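PDB 5GJ3: periplasmic binding protein from Roseiflexus sp. RS-1, which binds heme in the periplasm, here two heme molecules at once, and probably hands it on to a membrane transporter for uptake into the cell. Local coordinates for residues A[153-165]-A[176-189]. Residues are numbered along the deposited sequence; the frame is centred on the assembly and turned at random.
Sequences TDVQQVAGRNTAV and NAAADAGIVEFKPL. With ZN (zinc ion), chain E.
V158 and K187 pair antiparallel through two backbone hydrogen bonds, V158 N to K187 O at 2.7 Å and K187 N to V158 O at 3.0 Å. From there the V158 side chain can be followed inward. Its CB meets K187 O and I183 CD1; CG1, anti to the backbone N (chi1 163°), presses on A178 CB at 3.4 Å, tighter than usual, and also meets I183 CD1; the other branch, CG2, meets L189 CD1 at 3.6 Å. L146 and L148 of strand 144-151 and V193 of helix 191-197 also pack against V158. N176 ND2 donates to A159 O at 3.1 Å, with that oxygen almost in the N176 amide plane, and also hydrogen-bonds to D166 OD1, while a water links A159 O to N176 OD1. G160 N bonds E185 O, and E185 N donates to R161 O at 2.9 Å, one residue further along. On the opposite sheet face A159 CB lies over one face of the F186 ring, offset toward its rim, and Q157 CB comes to the ring edge at 4.1 Å from CD2. Edge strand 186-188 of a mixed sheet thus pairs antiparallel with 155-159, whose A159 and Q157 pack against F186, a residue touching heme in the ligand pocket of this periplasmic binding protein.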
loop_
_atom_site.group_PDB
_atom_site.type_symbol
_atom_site.label_atom_id
_atom_site.label_comp_id
_atom_site.label_asym_id
_atom_site.label_seq_id
_atom_site.Cartn_x
_atom_site.Cartn_y
_atom_site.Cartn_z
ATOM N N THR A 153 16.260 10.565 9.833
ATOM C CA THR A 153 16.003 11.064 11.189
ATOM C C THR A 153 15.240 12.405 11.212
ATOM O O THR A 153 14.655 12.772 12.220
ATOM C CB THR A 153 17.301 11.019 12.031
ATOM O OG1 THR A 153 17.419 9.691 12.568
ATOM C CG2 THR A 153 17.299 12.028 13.161
ATOM N N ASP A 154 15.167 13.086 10.078
ATOM C CA ASP A 154 14.385 14.303 10.003
ATOM C C ASP A 154 12.858 14.133 10.057
ATOM O O ASP A 154 12.143 14.997 10.576
ATOM C CB ASP A 154 14.785 15.042 8.743
ATOM C CG ASP A 154 16.164 15.670 8.873
ATOM O OD1 ASP A 154 16.457 16.180 9.975
ATOM O OD2 ASP A 154 16.953 15.646 7.897
ATOM N N VAL A 155 12.352 13.023 9.529
ATOM C CA VAL A 155 10.896 12.882 9.313
ATOM C C VAL A 155 10.416 11.631 10.041
ATOM O O VAL A 155 10.942 10.544 9.787
ATOM C CB VAL A 155 10.568 12.824 7.796
ATOM C CG1 VAL A 155 9.137 12.312 7.541
ATOM C CG2 VAL A 155 10.792 14.204 7.168
ATOM N N GLN A 156 9.477 11.808 10.981
ATOM C CA GLN A 156 8.934 10.705 11.786
ATOM C C GLN A 156 7.470 10.967 12.057
ATOM O O GLN A 156 7.110 11.877 12.820
ATOM C CB GLN A 156 9.728 10.541 13.091
ATOM C CG GLN A 156 11.149 10.065 12.823
ATOM C CD GLN A 156 12.170 10.605 13.776
ATOM O OE1 GLN A 156 13.310 10.847 13.387
ATOM N NE2 GLN A 156 11.802 10.736 15.036
ATOM N N GLN A 157 6.629 10.180 11.393
ATOM C CA GLN A 157 5.190 10.365 11.418
ATOM C C GLN A 157 4.514 9.040 11.784
ATOM O O GLN A 157 5.021 7.963 11.482
ATOM C CB GLN A 157 4.663 10.847 10.061
ATOM C CG GLN A 157 5.287 12.152 9.560
ATOM C CD GLN A 157 4.581 13.392 10.083
ATOM O OE1 GLN A 157 5.210 14.274 10.667
ATOM N NE2 GLN A 157 3.273 13.458 9.888
ATOM N N VAL A 158 3.372 9.151 12.441
ATOM C CA VAL A 158 2.644 8.012 12.955
ATOM C C VAL A 158 1.327 8.038 12.194
ATOM O O VAL A 158 0.796 9.126 11.939
ATOM C CB VAL A 158 2.383 8.212 14.478
ATOM C CG1 VAL A 158 1.291 7.289 14.972
ATOM C CG2 VAL A 158 3.653 8.007 15.278
ATOM N N ALA A 159 0.794 6.869 11.851
ATOM C CA ALA A 159 -0.520 6.778 11.171
ATOM C C ALA A 159 -1.649 6.358 12.121
ATOM O O ALA A 159 -1.573 5.307 12.802
ATOM C CB ALA A 159 -0.430 5.798 9.994
ATOM N N GLY A 160 -2.708 7.149 12.157
ATOM C CA GLY A 160 -3.863 6.831 12.968
ATOM C C GLY A 160 -5.006 6.354 12.077
ATOM O O GLY A 160 -4.773 5.676 11.049
ATOM N N ARG A 161 -6.228 6.700 12.476
ATOM C CA ARG A 161 -7.438 6.232 11.786
ATOM C C ARG A 161 -7.638 6.909 10.429
ATOM O O ARG A 161 -6.951 7.915 10.116
ATOM C CB ARG A 161 -8.683 6.324 12.690
ATOM C CG ARG A 161 -8.555 5.389 13.881
ATOM C CD ARG A 161 -9.869 4.939 14.510
ATOM N NE ARG A 161 -9.653 4.452 15.884
ATOM C CZ ARG A 161 -10.620 4.177 16.768
ATOM N NH1 ARG A 161 -11.904 4.312 16.441
ATOM N NH2 ARG A 161 -10.302 3.758 17.988
ATOM N N ASN A 162 -8.538 6.327 9.628
ATOM C CA ASN A 162 -8.743 6.719 8.239
ATOM C C ASN A 162 -7.474 6.580 7.345
ATOM O O ASN A 162 -7.191 7.439 6.512
ATOM C CB ASN A 162 -9.373 8.135 8.137
ATOM C CG ASN A 162 -10.065 8.358 6.801
ATOM O OD1 ASN A 162 -10.890 7.544 6.383
ATOM N ND2 ASN A 162 -9.715 9.445 6.116
ATOM N N THR A 163 -6.706 5.507 7.556
ATOM C CA THR A 163 -5.562 5.163 6.715
ATOM C C THR A 163 -5.680 3.678 6.346
ATOM O O THR A 163 -6.242 2.856 7.121
ATOM C CB THR A 163 -4.189 5.381 7.436
ATOM O OG1 THR A 163 -4.097 4.521 8.588
ATOM C CG2 THR A 163 -3.991 6.842 7.891
ATOM N N ALA A 164 -5.132 3.325 5.180
ATOM C CA ALA A 164 -5.010 1.917 4.790
ATOM C C ALA A 164 -4.293 1.115 5.889
ATOM O O ALA A 164 -4.676 -0.022 6.138
ATOM C CB ALA A 164 -4.218 1.786 3.495
ATOM N N VAL A 165 -3.227 1.672 6.490
ATOM C CA VAL A 165 -2.415 0.843 7.425
ATOM C C VAL A 165 -3.248 0.548 8.683
ATOM O O VAL A 165 -3.172 -0.559 9.243
ATOM C CB VAL A 165 -1.007 1.424 7.735
ATOM C CG1 VAL A 165 -1.089 2.727 8.521
ATOM C CG2 VAL A 165 -0.139 0.384 8.489
ATOM N N ASN A 176 -4.227 -0.555 16.717
ATOM C CA ASN A 176 -3.452 0.586 16.253
ATOM C C ASN A 176 -3.266 1.519 17.462
ATOM O O ASN A 176 -4.221 2.187 17.878
ATOM C CB ASN A 176 -4.096 1.313 15.046
ATOM C CG ASN A 176 -3.212 2.473 14.512
ATOM O OD1 ASN A 176 -2.151 2.787 15.100
ATOM N ND2 ASN A 176 -3.577 3.035 13.325
ATOM N N ALA A 177 -2.063 1.497 18.032
ATOM C CA ALA A 177 -1.689 2.317 19.207
ATOM C C ALA A 177 -1.700 3.841 18.954
ATOM O O ALA A 177 -1.678 4.628 19.910
ATOM C CB ALA A 177 -0.325 1.886 19.763
ATOM N N ALA A 178 -1.761 4.284 17.698
ATOM C CA ALA A 178 -1.829 5.731 17.425
ATOM C C ALA A 178 -3.136 6.350 17.968
ATOM O O ALA A 178 -3.146 7.530 18.267
ATOM C CB ALA A 178 -1.721 6.020 15.940
ATOM N N ALA A 179 -4.227 5.578 18.075
ATOM C CA ALA A 179 -5.488 6.037 18.730
ATOM C C ALA A 179 -5.299 6.541 20.201
ATOM O O ALA A 179 -5.854 7.584 20.588
ATOM C CB ALA A 179 -6.577 4.950 18.636
ATOM N N ASP A 180 -4.470 5.829 20.984
ATOM C CA ASP A 180 -4.081 6.220 22.357
ATOM C C ASP A 180 -3.431 7.607 22.438
ATOM O O ASP A 180 -3.407 8.226 23.508
ATOM C CB ASP A 180 -3.098 5.201 22.954
ATOM C CG ASP A 180 -3.750 3.852 23.229
ATOM O OD1 ASP A 180 -4.907 3.805 23.664
ATOM O OD2 ASP A 180 -3.125 2.819 22.998
ATOM N N ALA A 181 -2.866 8.084 21.332
ATOM C CA ALA A 181 -2.335 9.460 21.317
ATOM C C ALA A 181 -3.321 10.424 20.633
ATOM O O ALA A 181 -3.019 11.599 20.470
ATOM C CB ALA A 181 -0.949 9.511 20.670
ATOM N N GLY A 182 -4.494 9.909 20.242
ATOM C CA GLY A 182 -5.530 10.729 19.598
ATOM C C GLY A 182 -5.431 10.902 18.082
ATOM O O GLY A 182 -6.285 11.560 17.468
ATOM N N ILE A 183 -4.422 10.270 17.483
ATOM C CA ILE A 183 -4.032 10.488 16.094
ATOM C C ILE A 183 -5.028 10.048 15.020
ATOM O O ILE A 183 -5.469 8.899 14.975
ATOM C CB ILE A 183 -2.626 9.910 15.877
ATOM C CG1 ILE A 183 -1.705 10.566 16.915
ATOM C CG2 ILE A 183 -2.165 10.101 14.439
ATOM C CD1 ILE A 183 -0.230 10.264 16.808
ATOM N N VAL A 184 -5.409 11.014 14.180
ATOM C CA VAL A 184 -6.197 10.772 12.977
ATOM C C VAL A 184 -5.220 10.983 11.803
ATOM O O VAL A 184 -4.463 11.958 11.833
ATOM C CB VAL A 184 -7.366 11.782 12.874
ATOM C CG1 VAL A 184 -7.992 11.757 11.483
ATOM C CG2 VAL A 184 -8.412 11.511 13.939
ATOM N N GLU A 185 -5.207 10.086 10.803
ATOM C CA GLU A 185 -4.321 10.229 9.600
ATOM C C GLU A 185 -2.829 10.311 9.993
ATOM O O GLU A 185 -2.441 9.604 10.915
ATOM C CB GLU A 185 -4.815 11.346 8.662
ATOM C CG GLU A 185 -6.176 10.989 8.032
ATOM C CD GLU A 185 -6.974 12.159 7.448
ATOM O OE1 GLU A 185 -6.365 13.122 6.939
ATOM O OE2 GLU A 185 -8.231 12.110 7.482
ATOM N N PHE A 186 -2.002 11.127 9.335
ATOM C CA PHE A 186 -0.579 11.231 9.693
ATOM C C PHE A 186 -0.260 12.368 10.654
ATOM O O PHE A 186 -0.643 13.516 10.412
ATOM C CB PHE A 186 0.305 11.362 8.450
ATOM C CG PHE A 186 0.439 10.090 7.682
ATOM C CD1 PHE A 186 -0.633 9.597 6.940
ATOM C CD2 PHE A 186 1.619 9.364 7.717
ATOM C CE1 PHE A 186 -0.523 8.402 6.241
ATOM C CE2 PHE A 186 1.740 8.171 7.019
ATOM C CZ PHE A 186 0.669 7.687 6.287
ATOM N N LYS A 187 0.425 12.054 11.751
ATOM C CA LYS A 187 0.887 13.086 12.704
ATOM C C LYS A 187 2.314 12.849 13.139
ATOM O O LYS A 187 2.768 11.700 13.145
ATOM C CB LYS A 187 -0.041 13.159 13.911
ATOM C CG LYS A 187 -1.466 13.549 13.531
ATOM C CD LYS A 187 -1.606 15.026 13.124
ATOM C CE LYS A 187 -3.069 15.473 13.037
ATOM N NZ LYS A 187 -3.831 14.849 11.900
ATOM N N PRO A 188 3.041 13.933 13.500
ATOM C CA PRO A 188 4.421 13.748 13.949
ATOM C C PRO A 188 4.570 12.836 15.180
ATOM O O PRO A 188 3.738 12.871 16.081
ATOM C CB PRO A 188 4.928 15.204 14.249
ATOM C CG PRO A 188 3.743 16.108 14.110
ATOM C CD PRO A 188 2.669 15.368 13.356
ATOM N N LEU A 189 5.607 12.005 15.160
ATOM C CA LEU A 189 6.063 11.294 16.338
ATOM C C LEU A 189 6.561 12.322 17.384
ATOM O O LEU A 189 7.140 13.356 17.026
ATOM C CB LEU A 189 7.175 10.301 15.967
ATOM C CG LEU A 189 7.643 9.323 17.067
ATOM C CD1 LEU A 189 6.501 8.411 17.505
ATOM C CD2 LEU A 189 8.825 8.480 16.613
HETATM ZN ZN ZN E . -4.557 1.360 23.380
HETATM O O HOH W 1 1.491 15.801 9.473
HETATM O O HOH W 2 0.215 3.534 14.071
#